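Local coordinates for protein formate oxidase (Aspergillus oryzae, PDB 5ZU2) that probably oxidises formate with the help of bound FAD, as a flavoprotein of the glucose-methanol-choline (GMC) oxidoreductase family, at residues A[63-68]-A[86-91]; A[268-273]-A[442-447]. The protein carries 1 engineered substitution. All coordinates share one frame; numbering follows the deposited sequence.

Contact 1: residues A[63-68]-A[86-91]. With FAD (flavin-adenine dinucleotide), chain D.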
ATOM      1  N   TYR A  63       1.089 -13.423  10.729  1.00 23.55           N
ATOM      2  CA  TYR A  63       1.278 -11.984  10.653  1.00 26.15           C
ATOM      3  C   TYR A  63       0.303 -11.318   9.698  1.00 25.55           C
ATOM      4  O   TYR A  63       0.456 -10.116   9.424  1.00 28.95           O
ATOM      5  CB  TYR A  63       2.744 -11.670  10.274  1.00 24.76           C
ATOM      6  CG  TYR A  63       3.700 -12.459  11.137  1.00 26.63           C
ATOM      7  CD1 TYR A  63       3.793 -12.189  12.496  1.00 21.55           C
ATOM      8  CD2 TYR A  63       4.474 -13.507  10.609  1.00 23.97           C
ATOM      9  CE1 TYR A  63       4.624 -12.914  13.305  1.00 26.13           C
ATOM     10  CE2 TYR A  63       5.323 -14.230  11.412  1.00 20.86           C
ATOM     11  CZ  TYR A  63       5.393 -13.930  12.765  1.00 28.10           C
ATOM     12  OH  TYR A  63       6.224 -14.616  13.614  1.00 24.62           O
ATOM     13  N   ASP A  64      -0.723 -12.039   9.238  1.00 22.80           N
ATOM     14  CA  ASP A  64      -1.673 -11.484   8.288  1.00 28.42           C
ATOM     15  C   ASP A  64      -3.068 -11.497   8.909  1.00 28.36           C
ATOM     16  O   ASP A  64      -3.536 -12.544   9.380  1.00 28.84           O
ATOM     17  CB  ASP A  64      -1.579 -12.261   6.949  1.00 26.25           C
ATOM     18  CG  ASP A  64      -2.647 -11.871   5.928  1.00 26.93           C
ATOM     19  OD1 ASP A  64      -3.317 -10.811   6.101  1.00 27.40           O
ATOM     20  OD2 ASP A  64      -2.676 -12.511   4.833  1.00 23.09           O
ATOM     21  N   TRP A  65      -3.722 -10.318   8.926  1.00 29.40           N
ATOM     22  CA  TRP A  65      -5.105 -10.227   9.387  1.00 23.95           C
ATOM     23  C   TRP A  65      -6.013 -11.129   8.565  1.00 21.35           C
ATOM     24  O   TRP A  65      -7.016 -11.623   9.077  1.00 26.10           O
ATOM     25  CB  TRP A  65      -5.624  -8.782   9.313  1.00 23.28           C
ATOM     26  CG  TRP A  65      -5.093  -7.831  10.378  1.00 28.29           C
ATOM     27  CD1 TRP A  65      -3.999  -6.999  10.278  1.00 26.19           C
ATOM     28  CD2 TRP A  65      -5.635  -7.613  11.690  1.00 28.80           C
ATOM     29  NE1 TRP A  65      -3.832  -6.289  11.441  1.00 21.70           N
ATOM     30  CE2 TRP A  65      -4.815  -6.648  12.327  1.00 27.20           C
ATOM     31  CE3 TRP A  65      -6.726  -8.147  12.395  1.00 21.04           C
ATOM     32  CZ2 TRP A  65      -5.054  -6.208  13.635  1.00 25.05           C
ATOM     33  CZ3 TRP A  65      -6.960  -7.708  13.681  1.00 27.02           C
ATOM     34  CH2 TRP A  65      -6.127  -6.742  14.289  1.00 23.61           C
ATOM     35  N   ALA A  66      -5.693 -11.342   7.293  1.00 23.44           N
ATOM     36  CA  ALA A  66      -6.438 -12.275   6.449  1.00 24.32           C
ATOM     37  C   ALA A  66      -7.930 -11.924   6.384  1.00 26.92           C
ATOM     38  O   ALA A  66      -8.796 -12.779   6.592  1.00 26.74           O
ATOM     39  CB  ALA A  66      -6.241 -13.712   6.943  1.00 22.60           C
ATOM     40  N   TYR A  67      -8.232 -10.655   6.094  1.00 22.60           N
ATOM     41  CA  TYR A  67      -9.624 -10.219   6.023  1.00 22.29           C
ATOM     42  C   TYR A  67     -10.360 -10.890   4.871  1.00 22.97           C
ATOM     43  O   TYR A  67      -9.798 -11.112   3.794  1.00 25.32           O
ATOM     44  CB  TYR A  67      -9.720  -8.697   5.833  1.00 22.46           C
ATOM     45  CG  TYR A  67      -9.200  -7.892   6.996  1.00 22.23           C
ATOM     46  CD1 TYR A  67      -9.742  -8.043   8.262  1.00 20.62           C
ATOM     47  CD2 TYR A  67      -8.190  -6.966   6.826  1.00 20.01           C
ATOM     48  CE1 TYR A  67      -9.268  -7.311   9.343  1.00 23.93           C
ATOM     49  CE2 TYR A  67      -7.713  -6.222   7.894  1.00 20.49           C
ATOM     50  CZ  TYR A  67      -8.258  -6.398   9.147  1.00 24.47           C
ATOM     51  OH  TYR A  67      -7.784  -5.672  10.213  1.00 24.03           O
ATOM     52  N   LYS A  68     -11.634 -11.185   5.090  1.00 20.80           N
ATOM     53  CA  LYS A  68     -12.547 -11.380   3.976  1.00 23.32           C
ATOM     54  C   LYS A  68     -12.863 -10.022   3.367  1.00 24.00           C
ATOM     55  O   LYS A  68     -13.044  -9.042   4.093  1.00 23.90           O
ATOM     56  CB  LYS A  68     -13.845 -12.042   4.442  1.00 26.90           C
ATOM     57  CG  LYS A  68     -13.691 -13.467   4.961  1.00 25.67           C
ATOM     58  CD  LYS A  68     -15.029 -13.987   5.429  1.00 26.17           C
ATOM     59  CE  LYS A  68     -14.965 -15.476   5.705  1.00 28.18           C
ATOM     60  NZ  LYS A  68     -16.242 -15.904   6.322  1.00 23.56           N
ATOM     61  N   ARG A  86      -3.118  -7.824   5.209  1.00 25.07           N
ATOM     62  CA  ARG A  86      -2.748  -6.621   5.955  1.00 23.76           C
ATOM     63  C   ARG A  86      -1.868  -7.070   7.105  1.00 24.99           C
ATOM     64  O   ARG A  86      -2.152  -8.092   7.734  1.00 26.11           O
ATOM     65  CB  ARG A  86      -3.965  -5.882   6.548  1.00 28.61           C
ATOM     66  CG  ARG A  86      -4.888  -5.154   5.576  1.00 24.40           C
ATOM     67  CD  ARG A  86      -4.211  -3.919   5.103  1.00 25.70           C
ATOM     68  NE  ARG A  86      -3.786  -4.041   3.721  1.00 25.41           N
ATOM     69  CZ  ARG A  86      -3.118  -3.094   3.083  1.00 31.31           C
ATOM     70  NH1 ARG A  86      -2.794  -1.975   3.720  1.00 29.82           N
ATOM     71  NH2 ARG A  86      -2.773  -3.262   1.815  1.00 32.69           N
ATOM     72  N   GLY A  87      -0.846  -6.278   7.418  1.00 29.08           N
ATOM     73  CA  GLY A  87       0.128  -6.696   8.413  1.00 19.51           C
ATOM     74  C   GLY A  87      -0.446  -6.646   9.814  1.00 22.04           C
ATOM     75  O   GLY A  87      -1.090  -5.667  10.204  1.00 26.07           O
ATOM     76  N   LYS A  88      -0.214  -7.713  10.579  1.00 21.12           N
ATOM     77  CA  LYS A  88      -0.597  -7.821  11.986  1.00 24.38           C
ATOM     78  C   LYS A  88       0.684  -8.177  12.741  1.00 28.33           C
ATOM     79  O   LYS A  88       1.017  -9.360  12.911  1.00 25.69           O
ATOM     80  CB  LYS A  88      -1.693  -8.851  12.165  1.00 24.54           C
ATOM     81  CG  LYS A  88      -2.152  -9.049  13.594  1.00 25.08           C
ATOM     82  CD  LYS A  88      -3.373  -9.980  13.657  1.00 25.63           C
ATOM     83  CE  LYS A  88      -3.751 -10.263  15.111  1.00 30.70           C
ATOM     84  NZ  LYS A  88      -5.009 -11.044  15.245  1.00 33.25           N
ATOM     85  N   THR A  89       1.434  -7.133  13.102  1.00 24.06           N
ATOM     86  CA  THR A  89       2.771  -7.156  13.682  1.00 20.99           C
ATOM     87  C   THR A  89       3.208  -5.710  13.844  1.00 23.39           C
ATOM     88  O   THR A  89       2.685  -4.824  13.163  1.00 26.19           O
ATOM     89  CB  THR A  89       3.770  -7.890  12.790  1.00 25.67           C
ATOM     90  OG1 THR A  89       5.099  -7.653  13.263  1.00 26.65           O
ATOM     91  CG2 THR A  89       3.661  -7.403  11.336  1.00 21.93           C
ATOM     92  N   LEU A  90       4.187  -5.472  14.717  1.00 24.79           N
ATOM     93  CA  LEU A  90       4.840  -4.166  14.701  1.00 26.88           C
ATOM     94  C   LEU A  90       5.378  -3.904  13.300  1.00 26.46           C
ATOM     95  O   LEU A  90       5.915  -4.803  12.645  1.00 26.55           O
ATOM     96  CB  LEU A  90       5.966  -4.084  15.742  1.00 23.41           C
ATOM     97  CG  LEU A  90       6.572  -2.698  16.029  1.00 23.64           C
ATOM     98  CD1 LEU A  90       5.620  -1.756  16.789  1.00 24.21           C
ATOM     99  CD2 LEU A  90       7.870  -2.827  16.803  1.00 24.18           C
ATOM    100  N   GLY A  91       5.181  -2.681  12.820  1.00 26.54           N
ATOM    101  CA  GLY A  91       5.442  -2.357  11.435  1.00 25.12           C
ATOM    102  C   GLY A  91       4.234  -2.483  10.530  1.00 26.60           C
ATOM    103  O   GLY A  91       4.284  -2.016   9.385  1.00 26.82           O
TER
HETATM  104  PA  FAD D 601      -0.705  -0.527   8.454  1.00 21.76           P
HETATM  105  O1A FAD D 601      -1.430  -1.726   8.036  1.00 23.41           O
HETATM  106  O2A FAD D 601       0.752  -0.480   8.014  1.00 21.07           O
HETATM  107  O5B FAD D 601      -0.737  -0.336  10.073  1.00 27.44           O
HETATM  108  C5B FAD D 601      -1.915  -0.632  10.856  1.00 24.34           C
HETATM  109  C4B FAD D 601      -1.447  -1.204  12.173  1.00 23.55           C
HETATM  110  O4B FAD D 601      -2.523  -1.173  13.142  1.00 23.24           O
HETATM  111  C3B FAD D 601      -0.952  -2.652  12.120  1.00 20.85           C
HETATM  112  O3B FAD D 601       0.243  -2.834  12.872  1.00 25.49           O
HETATM  113  C2B FAD D 601      -2.098  -3.431  12.764  1.00 25.08           C
HETATM  114  O2B FAD D 601      -1.694  -4.662  13.372  1.00 24.82           O
HETATM  115  C1B FAD D 601      -2.585  -2.418  13.795  1.00 20.84           C
HETATM  116  N9A FAD D 601      -3.959  -2.650  14.227  1.00 23.54           N
HETATM  117  C8A FAD D 601      -5.050  -2.719  13.406  1.00 23.89           C
HETATM  118  N7A FAD D 601      -6.179  -2.936  14.033  1.00 24.78           N
HETATM  119  C5A FAD D 601      -5.804  -3.051  15.359  1.00 23.54           C
HETATM  120  C6A FAD D 601      -6.545  -3.294  16.533  1.00 28.16           C
HETATM  121  N6A FAD D 601      -7.870  -3.483  16.542  1.00 26.41           N
HETATM  122  N1A FAD D 601      -5.869  -3.327  17.707  1.00 21.43           N
HETATM  123  C2A FAD D 601      -4.548  -3.141  17.689  1.00 21.54           C
HETATM  124  N3A FAD D 601      -3.744  -2.914  16.646  1.00 22.32           N
HETATM  125  C4A FAD D 601      -4.437  -2.882  15.499  1.00 24.59           C
HETATM  126  N1  FAD D 601       2.864  -0.314  -0.843  1.00 26.56           N
HETATM  127  C2  FAD D 601       3.863   0.116  -1.670  1.00 33.87           C
HETATM  128  O2  FAD D 601       4.131   1.321  -1.787  1.00 35.35           O
HETATM  129  N3  FAD D 601       4.607  -0.820  -2.402  1.00 34.80           N
HETATM  130  C4  FAD D 601       4.431  -2.203  -2.386  1.00 36.53           C
HETATM  131  O4  FAD D 601       5.139  -2.933  -3.086  1.00 32.52           O
HETATM  132  C4X FAD D 601       3.364  -2.640  -1.492  1.00 36.41           C
HETATM  133  N5  FAD D 601       3.115  -3.926  -1.409  1.00 32.17           N
HETATM  134  C5X FAD D 601       2.105  -4.341  -0.563  1.00 32.44           C
HETATM  135  C6  FAD D 601       1.853  -5.712  -0.449  1.00 32.48           C
HETATM  136  C7  FAD D 601       0.862  -6.192   0.399  1.00 34.66           C
HETATM  137  C7M FAD D 601       0.614  -7.681   0.485  1.00 29.39           C
HETATM  138  C8  FAD D 601       0.106  -5.279   1.159  1.00 34.77           C
HETATM  139  C8M FAD D 601      -0.972  -5.759   2.089  1.00 29.07           C
HETATM  140  C9  FAD D 601       0.363  -3.910   1.058  1.00 33.28           C
HETATM  141  C9A FAD D 601       1.354  -3.433   0.204  1.00 31.31           C
HETATM  142  N10 FAD D 601       1.661  -2.055   0.089  1.00 33.49           N
HETATM  143  C10 FAD D 601       2.646  -1.623  -0.758  1.00 32.65           C
HETATM  144  C1' FAD D 601       0.875  -1.043   0.795  1.00 29.79           C
HETATM  145  C2' FAD D 601       1.530  -0.490   2.045  1.00 22.63           C
HETATM  146  O2' FAD D 601       2.264  -1.515   2.711  1.00 24.95           O
HETATM  147  C3' FAD D 601       0.421   0.014   2.969  1.00 36.20           C
HETATM  148  O3' FAD D 601      -0.493   0.835   2.246  1.00 32.10           O
HETATM  149  C4' FAD D 601       0.879   0.771   4.211  1.00 30.47           C
HETATM  150  O4' FAD D 601       1.839  -0.031   4.905  1.00 24.37           O
HETATM  151  C5' FAD D 601      -0.323   1.141   5.053  1.00 23.14           C
HETATM  152  O5' FAD D 601       0.132   1.779   6.263  1.00 27.97           O
HETATM  153  P   FAD D 601      -0.860   2.149   7.418  1.00 23.70           P
HETATM  154  O1P FAD D 601       0.040   2.698   8.526  1.00 26.42           O
HETATM  155  O2P FAD D 601      -1.955   2.984   6.821  1.00 21.04           O
HETATM  156  O3P FAD D 601      -1.446   0.757   7.893  1.00 25.14           O
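Arg86 meets Asp64 and Trp65 through its backbone: its carbonyl O accepts from Trp65 N at 3.0 Å, and its own N-H reaches the side chain of Asp64, 3.1 Å from Arg86 N to Asp64 OD1. The backbone bond, with that of Lys88 N to Tyr63 O (2.7 Å), brackets a single beta bridge, Asp64 opposite Gly87, between two roughly antiparallel chains of the FAD-binding region of the GMC oxidoreductase fold. Asp64 OD1 also takes Ala66 N in an Asx turn; the N-H groups of Arg86 and Ala66 come from opposite faces of the carboxylate, while OD2 is engaged by Thr85 OG1 and Asn60 N, which together should fix its rotation. The Arg86 side chain lays CG against the edge of the Tyr67 ring, then bends twice to bring its guanidinium, bonded to Phe509 O, beside FAD C8M.

The carbonyl O of Gly87 lies 3.4 Å from FAD O2B of the adenosine ribose. With CG anti to the backbone N (chi1 179°) and the rest fully extended, Lys88 runs across one face of the Trp65 indole: CB makes a CH-pi contact 3.6 Å from the centroid of the five-membered ring, and NZ a cation-pi contact 4.5 Å from that of the six-membered ring. Trp65 NE1, at the indole edge, gives FAD O2B a weak hydrogen bond of 3.3 Å. Finally, Thr89 CB approaches the Tyr63 ring obliquely, 4.3 Å from CD1.

Contact 2: residues A[268-273]-A[442-447]. With FAD (flavin-adenine dinucleotide), chain D.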
ATOM      1  N   VAL A 268      -6.337   1.494   6.937  1.00 17.38           N
ATOM      2  CA  VAL A 268      -7.540   1.862   6.188  1.00 23.14           C
ATOM      3  C   VAL A 268      -8.784   1.083   6.631  1.00 23.27           C
ATOM      4  O   VAL A 268      -9.911   1.582   6.489  1.00 20.20           O
ATOM      5  CB  VAL A 268      -7.272   1.691   4.677  1.00 25.32           C
ATOM      6  CG1 VAL A 268      -7.004   0.202   4.353  1.00 25.04           C
ATOM      7  CG2 VAL A 268      -8.455   2.196   3.870  1.00 19.19           C
ATOM      8  N   PHE A 269      -8.619  -0.137   7.163  1.00 19.04           N
ATOM      9  CA  PHE A 269      -9.771  -0.952   7.555  1.00 18.59           C
ATOM     10  C   PHE A 269     -10.111  -0.846   9.044  1.00 23.71           C
ATOM     11  O   PHE A 269     -11.291  -0.762   9.386  1.00 24.85           O
ATOM     12  CB  PHE A 269      -9.555  -2.429   7.165  1.00 20.94           C
ATOM     13  CG  PHE A 269      -9.305  -2.641   5.674  1.00 23.70           C
ATOM     14  CD1 PHE A 269     -10.044  -1.936   4.719  1.00 19.17           C
ATOM     15  CD2 PHE A 269      -8.310  -3.511   5.237  1.00 17.31           C
ATOM     16  CE1 PHE A 269      -9.803  -2.099   3.362  1.00 19.59           C
ATOM     17  CE2 PHE A 269      -8.059  -3.674   3.885  1.00 22.01           C
ATOM     18  CZ  PHE A 269      -8.810  -2.973   2.943  1.00 21.54           C
ATOM     19  N   GLU A 270      -9.130  -0.835   9.953  1.00 19.88           N
ATOM     20  CA  GLU A 270      -9.453  -0.825  11.378  1.00 22.58           C
ATOM     21  C   GLU A 270      -9.605   0.579  11.961  1.00 26.07           C
ATOM     22  O   GLU A 270     -10.307   0.742  12.976  1.00 22.83           O
ATOM     23  CB  GLU A 270      -8.400  -1.598  12.176  1.00 20.68           C
ATOM     24  CG  GLU A 270      -8.319  -3.085  11.838  1.00 23.97           C
ATOM     25  CD  GLU A 270      -9.391  -3.956  12.528  1.00 27.55           C
ATOM     26  OE1 GLU A 270     -10.106  -3.480  13.424  1.00 26.27           O
ATOM     27  OE2 GLU A 270      -9.505  -5.151  12.183  1.00 31.79           O
ATOM     28  N   THR A 271      -8.959   1.593  11.365  1.00 21.55           N
ATOM     29  CA  THR A 271      -9.181   2.963  11.824  1.00 20.83           C
ATOM     30  C   THR A 271     -10.654   3.381  11.728  1.00 28.47           C
ATOM     31  O   THR A 271     -11.197   3.858  12.738  1.00 26.53           O
ATOM     32  CB  THR A 271      -8.277   3.930  11.049  1.00 22.82           C
ATOM     33  OG1 THR A 271      -6.952   3.934  11.601  1.00 21.28           O
ATOM     34  CG2 THR A 271      -8.890   5.363  11.050  1.00 17.64           C
ATOM     35  N   PRO A 272     -11.353   3.258  10.577  1.00 21.09           N
ATOM     36  CA  PRO A 272     -12.787   3.609  10.580  1.00 22.82           C
ATOM     37  C   PRO A 272     -13.611   2.746  11.527  1.00 25.88           C
ATOM     38  O   PRO A 272     -14.567   3.241  12.145  1.00 25.96           O
ATOM     39  CB  PRO A 272     -13.213   3.394   9.118  1.00 20.18           C
ATOM     40  CG  PRO A 272     -12.223   2.415   8.590  1.00 23.20           C
ATOM     41  CD  PRO A 272     -10.920   2.780   9.256  1.00 18.32           C
ATOM     42  N   LYS A 273     -13.276   1.457  11.643  1.00 20.78           N
ATOM     43  CA  LYS A 273     -13.980   0.591  12.585  1.00 23.92           C
ATOM     44  C   LYS A 273     -13.811   1.083  14.022  1.00 21.18           C
ATOM     45  O   LYS A 273     -14.800   1.303  14.731  1.00 26.82           O
ATOM     46  CB  LYS A 273     -13.494  -0.853  12.442  1.00 22.67           C
ATOM     47  CG  LYS A 273     -14.057  -1.803  13.485  1.00 24.41           C
ATOM     48  CD  LYS A 273     -13.410  -3.170  13.338  1.00 24.18           C
ATOM     49  CE  LYS A 273     -13.207  -3.851  14.660  1.00 26.31           C
ATOM     50  NZ  LYS A 273     -12.202  -4.955  14.515  1.00 26.80           N
ATOM     51  N   GLN A 442     -14.432  -8.693  15.700  1.00 26.08           N
ATOM     52  CA  GLN A 442     -14.843  -9.052  14.350  1.00 25.81           C
ATOM     53  C   GLN A 442     -14.259  -8.079  13.337  1.00 26.90           C
ATOM     54  O   GLN A 442     -14.124  -6.878  13.594  1.00 29.39           O
ATOM     55  CB  GLN A 442     -16.361  -9.050  14.218  1.00 25.77           C
ATOM     56  CG  GLN A 442     -16.967 -10.364  14.583  1.00 26.15           C
ATOM     57  CD  GLN A 442     -18.458 -10.378  14.404  1.00 39.40           C
ATOM     58  OE1 GLN A 442     -19.056  -9.410  13.902  1.00 34.01           O
ATOM     59  NE2 GLN A 442     -19.083 -11.464  14.844  1.00 38.99           N
ATOM     60  N   GLN A 443     -13.919  -8.604  12.176  1.00 25.45           N
ATOM     61  CA  GLN A 443     -13.461  -7.731  11.121  1.00 26.72           C
ATOM     62  C   GLN A 443     -14.605  -6.825  10.674  1.00 25.31           C
ATOM     63  O   GLN A 443     -15.780  -7.153  10.853  1.00 23.80           O
ATOM     64  CB  GLN A 443     -12.912  -8.539   9.946  1.00 21.03           C
ATOM     65  CG  GLN A 443     -13.939  -9.334   9.132  1.00 17.52           C
ATOM     66  CD  GLN A 443     -13.377  -9.759   7.788  1.00 21.25           C
ATOM     67  OE1 GLN A 443     -12.719 -10.798   7.683  1.00 24.76           O
ATOM     68  NE2 GLN A 443     -13.634  -8.973   6.757  1.00 20.72           N
ATOM     69  N   PRO A 444     -14.288  -5.650  10.154  1.00 25.68           N
ATOM     70  CA  PRO A 444     -15.325  -4.861   9.493  1.00 29.49           C
ATOM     71  C   PRO A 444     -15.680  -5.520   8.173  1.00 27.94           C
ATOM     72  O   PRO A 444     -14.923  -6.331   7.631  1.00 23.17           O
ATOM     73  CB  PRO A 444     -14.661  -3.495   9.295  1.00 28.04           C
ATOM     74  CG  PRO A 444     -13.174  -3.828   9.182  1.00 24.03           C
ATOM     75  CD  PRO A 444     -12.965  -4.991  10.125  1.00 23.86           C
ATOM     76  N   ASN A 445     -16.859  -5.184   7.663  1.00 25.29           N
ATOM     77  CA  ASN A 445     -17.223  -5.632   6.326  1.00 26.75           C
ATOM     78  C   ASN A 445     -16.598  -4.666   5.316  1.00 25.97           C
ATOM     79  O   ASN A 445     -16.533  -3.453   5.558  1.00 24.67           O
ATOM     80  CB  ASN A 445     -18.748  -5.773   6.214  1.00 23.67           C
ATOM     81  CG  ASN A 445     -19.284  -6.797   7.243  0.34 29.33           C
ATOM     82  OD1 ASN A 445     -18.540  -7.674   7.695  1.00 36.53           O
ATOM     83  ND2 ASN A 445     -20.541  -6.684   7.621  1.00 28.55           N
ATOM     84  N   ILE A 446     -16.003  -5.226   4.264  1.00 23.11           N
ATOM     85  CA  ILE A 446     -15.128  -4.491   3.351  1.00 25.30           C
ATOM     86  C   ILE A 446     -15.572  -4.762   1.921  1.00 23.76           C
ATOM     87  O   ILE A 446     -15.604  -5.922   1.482  1.00 20.77           O
ATOM     88  CB  ILE A 446     -13.646  -4.886   3.513  1.00 20.34           C
ATOM     89  CG1 ILE A 446     -13.197  -4.749   4.969  1.00 19.79           C
ATOM     90  CG2 ILE A 446     -12.787  -4.001   2.612  1.00 16.08           C
ATOM     91  CD1 ILE A 446     -11.795  -5.276   5.246  1.00 16.48           C
ATOM     92  N   ASN A 447     -15.876  -3.699   1.187  1.00 24.09           N
ATOM     93  CA  ASN A 447     -16.246  -3.781  -0.223  1.00 21.88           C
ATOM     94  C   ASN A 447     -15.352  -2.833  -1.014  1.00 21.80           C
ATOM     95  O   ASN A 447     -15.441  -1.615  -0.840  1.00 23.02           O
ATOM     96  CB  ASN A 447     -17.721  -3.434  -0.388  1.00 19.38           C
ATOM     97  CG  ASN A 447     -18.138  -3.294  -1.833  1.00 23.49           C
ATOM     98  OD1 ASN A 447     -17.509  -3.815  -2.758  1.00 20.28           O
ATOM     99  ND2 ASN A 447     -19.209  -2.555  -2.034  1.00 24.62           N
TER
HETATM  100  PA  FAD D 601      -0.705  -0.527   8.454  1.00 21.76           P
HETATM  101  O1A FAD D 601      -1.430  -1.726   8.036  1.00 23.41           O
HETATM  102  O2A FAD D 601       0.752  -0.480   8.014  1.00 21.07           O
HETATM  103  O5B FAD D 601      -0.737  -0.336  10.073  1.00 27.44           O
HETATM  104  C5B FAD D 601      -1.915  -0.632  10.856  1.00 24.34           C
HETATM  105  C4B FAD D 601      -1.447  -1.204  12.173  1.00 23.55           C
HETATM  106  O4B FAD D 601      -2.523  -1.173  13.142  1.00 23.24           O
HETATM  107  C3B FAD D 601      -0.952  -2.652  12.120  1.00 20.85           C
HETATM  108  O3B FAD D 601       0.243  -2.834  12.872  1.00 25.49           O
HETATM  109  C2B FAD D 601      -2.098  -3.431  12.764  1.00 25.08           C
HETATM  110  O2B FAD D 601      -1.694  -4.662  13.372  1.00 24.82           O
HETATM  111  C1B FAD D 601      -2.585  -2.418  13.795  1.00 20.84           C
HETATM  112  N9A FAD D 601      -3.959  -2.650  14.227  1.00 23.54           N
HETATM  113  C8A FAD D 601      -5.050  -2.719  13.406  1.00 23.89           C
HETATM  114  N7A FAD D 601      -6.179  -2.936  14.033  1.00 24.78           N
HETATM  115  C5A FAD D 601      -5.804  -3.051  15.359  1.00 23.54           C
HETATM  116  C6A FAD D 601      -6.545  -3.294  16.533  1.00 28.16           C
HETATM  117  N6A FAD D 601      -7.870  -3.483  16.542  1.00 26.41           N
HETATM  118  N1A FAD D 601      -5.869  -3.327  17.707  1.00 21.43           N
HETATM  119  C2A FAD D 601      -4.548  -3.141  17.689  1.00 21.54           C
HETATM  120  N3A FAD D 601      -3.744  -2.914  16.646  1.00 22.32           N
HETATM  121  C4A FAD D 601      -4.437  -2.882  15.499  1.00 24.59           C
HETATM  122  N1  FAD D 601       2.864  -0.314  -0.843  1.00 26.56           N
HETATM  123  C2  FAD D 601       3.863   0.116  -1.670  1.00 33.87           C
HETATM  124  O2  FAD D 601       4.131   1.321  -1.787  1.00 35.35           O
HETATM  125  N3  FAD D 601       4.607  -0.820  -2.402  1.00 34.80           N
HETATM  126  C4  FAD D 601       4.431  -2.203  -2.386  1.00 36.53           C
HETATM  127  O4  FAD D 601       5.139  -2.933  -3.086  1.00 32.52           O
HETATM  128  C4X FAD D 601       3.364  -2.640  -1.492  1.00 36.41           C
HETATM  129  N5  FAD D 601       3.115  -3.926  -1.409  1.00 32.17           N
HETATM  130  C5X FAD D 601       2.105  -4.341  -0.563  1.00 32.44           C
HETATM  131  C6  FAD D 601       1.853  -5.712  -0.449  1.00 32.48           C
HETATM  132  C7  FAD D 601       0.862  -6.192   0.399  1.00 34.66           C
HETATM  133  C7M FAD D 601       0.614  -7.681   0.485  1.00 29.39           C
HETATM  134  C8  FAD D 601       0.106  -5.279   1.159  1.00 34.77           C
HETATM  135  C8M FAD D 601      -0.972  -5.759   2.089  1.00 29.07           C
HETATM  136  C9  FAD D 601       0.363  -3.910   1.058  1.00 33.28           C
HETATM  137  C9A FAD D 601       1.354  -3.433   0.204  1.00 31.31           C
HETATM  138  N10 FAD D 601       1.661  -2.055   0.089  1.00 33.49           N
HETATM  139  C10 FAD D 601       2.646  -1.623  -0.758  1.00 32.65           C
HETATM  140  C1' FAD D 601       0.875  -1.043   0.795  1.00 29.79           C
HETATM  141  C2' FAD D 601       1.530  -0.490   2.045  1.00 22.63           C
HETATM  142  O2' FAD D 601       2.264  -1.515   2.711  1.00 24.95           O
HETATM  143  C3' FAD D 601       0.421   0.014   2.969  1.00 36.20           C
HETATM  144  O3' FAD D 601      -0.493   0.835   2.246  1.00 32.10           O
HETATM  145  C4' FAD D 601       0.879   0.771   4.211  1.00 30.47           C
HETATM  146  O4' FAD D 601       1.839  -0.031   4.905  1.00 24.37           O
HETATM  147  C5' FAD D 601      -0.323   1.141   5.053  1.00 23.14           C
HETATM  148  O5' FAD D 601       0.132   1.779   6.263  1.00 27.97           O
HETATM  149  P   FAD D 601      -0.860   2.149   7.418  1.00 23.70           P
HETATM  150  O1P FAD D 601       0.040   2.698   8.526  1.00 26.42           O
HETATM  151  O2P FAD D 601      -1.955   2.984   6.821  1.00 21.04           O
HETATM  152  O3P FAD D 601      -1.446   0.757   7.893  1.00 25.14           O
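Pro444 sets its ring against the helix at two places, CG lying 3.6 Å from the carbonyl O of Phe269 and CD 3.7 Å from Lys273 CD. The Lys273 chain crosses the proline at about a right angle; its CD methylene makes the contact, and the charged end is carried past the ring. That end is gripped several times over. The first two torsions extend the chain out from the helix, and a bend at chi3 (145°) helps set where NZ ends up. NZ donates to Gln442 O at 2.9 Å, from above the carbonyl plane, while also forming a salt bridge one turn back, 2.8 Å to Glu270 OE1 on its syn lone pair; Pro440 O is a further acceptor. The other carboxylate oxygen, Glu270 OE2, is hydrogen-bonded to Tyr67 OH.

The helix, 267-277, follows strand 261-264 of the parallel sheet of the Rossmann-type nucleotide-binding fold, whereas 445-447 is an outer strand of a three-stranded antiparallel sheet, with 431-434 in its middle. The interface therefore seats the helix of the dinucleotide fold on that small sheet, where Val433 and Leu304 add to the apolar packing.

Phe269 supplies the other large surface. Ile446 CD1 sits over one face of its ring, 3.8 Å from the centroid, in a CH-pi contact, and the second branch, CG2, comes 3.6 Å from CE1 nearer the rim. Val268 CG1 covers the opposite face, leaving the phenyl sandwiched between two aliphatic groups. On the FAD-facing side of the helix, Glu270 places CG 3.1 Å from FAD N7A.

In the fold
Contacts 1 and 2 follow one another along the chain, their centres about 13 Å apart, yet they meet directly and share one cofactor. Tyr67 of contact 1 joins them: its OH probably hydrogen-bonds Glu270 OE2 of contact 2 at 2.7 Å, and its CD2 packs 3.8 Å from Phe269 CD2. A second probable bond, Lys68 O to Gln443 NE2 at 2.7 Å, ties strand 67-74 to the loop before strand 445-447. Around FAD the labour divides: residues 87-89 line the adenosine ribose and Arg86 reaches the flavin, while 268-273 reaches the adenine. There the contacts converge, since Trp65 CZ2 lies 3.5 Å from N7A, the adenine nitrogen that Glu270 also approaches.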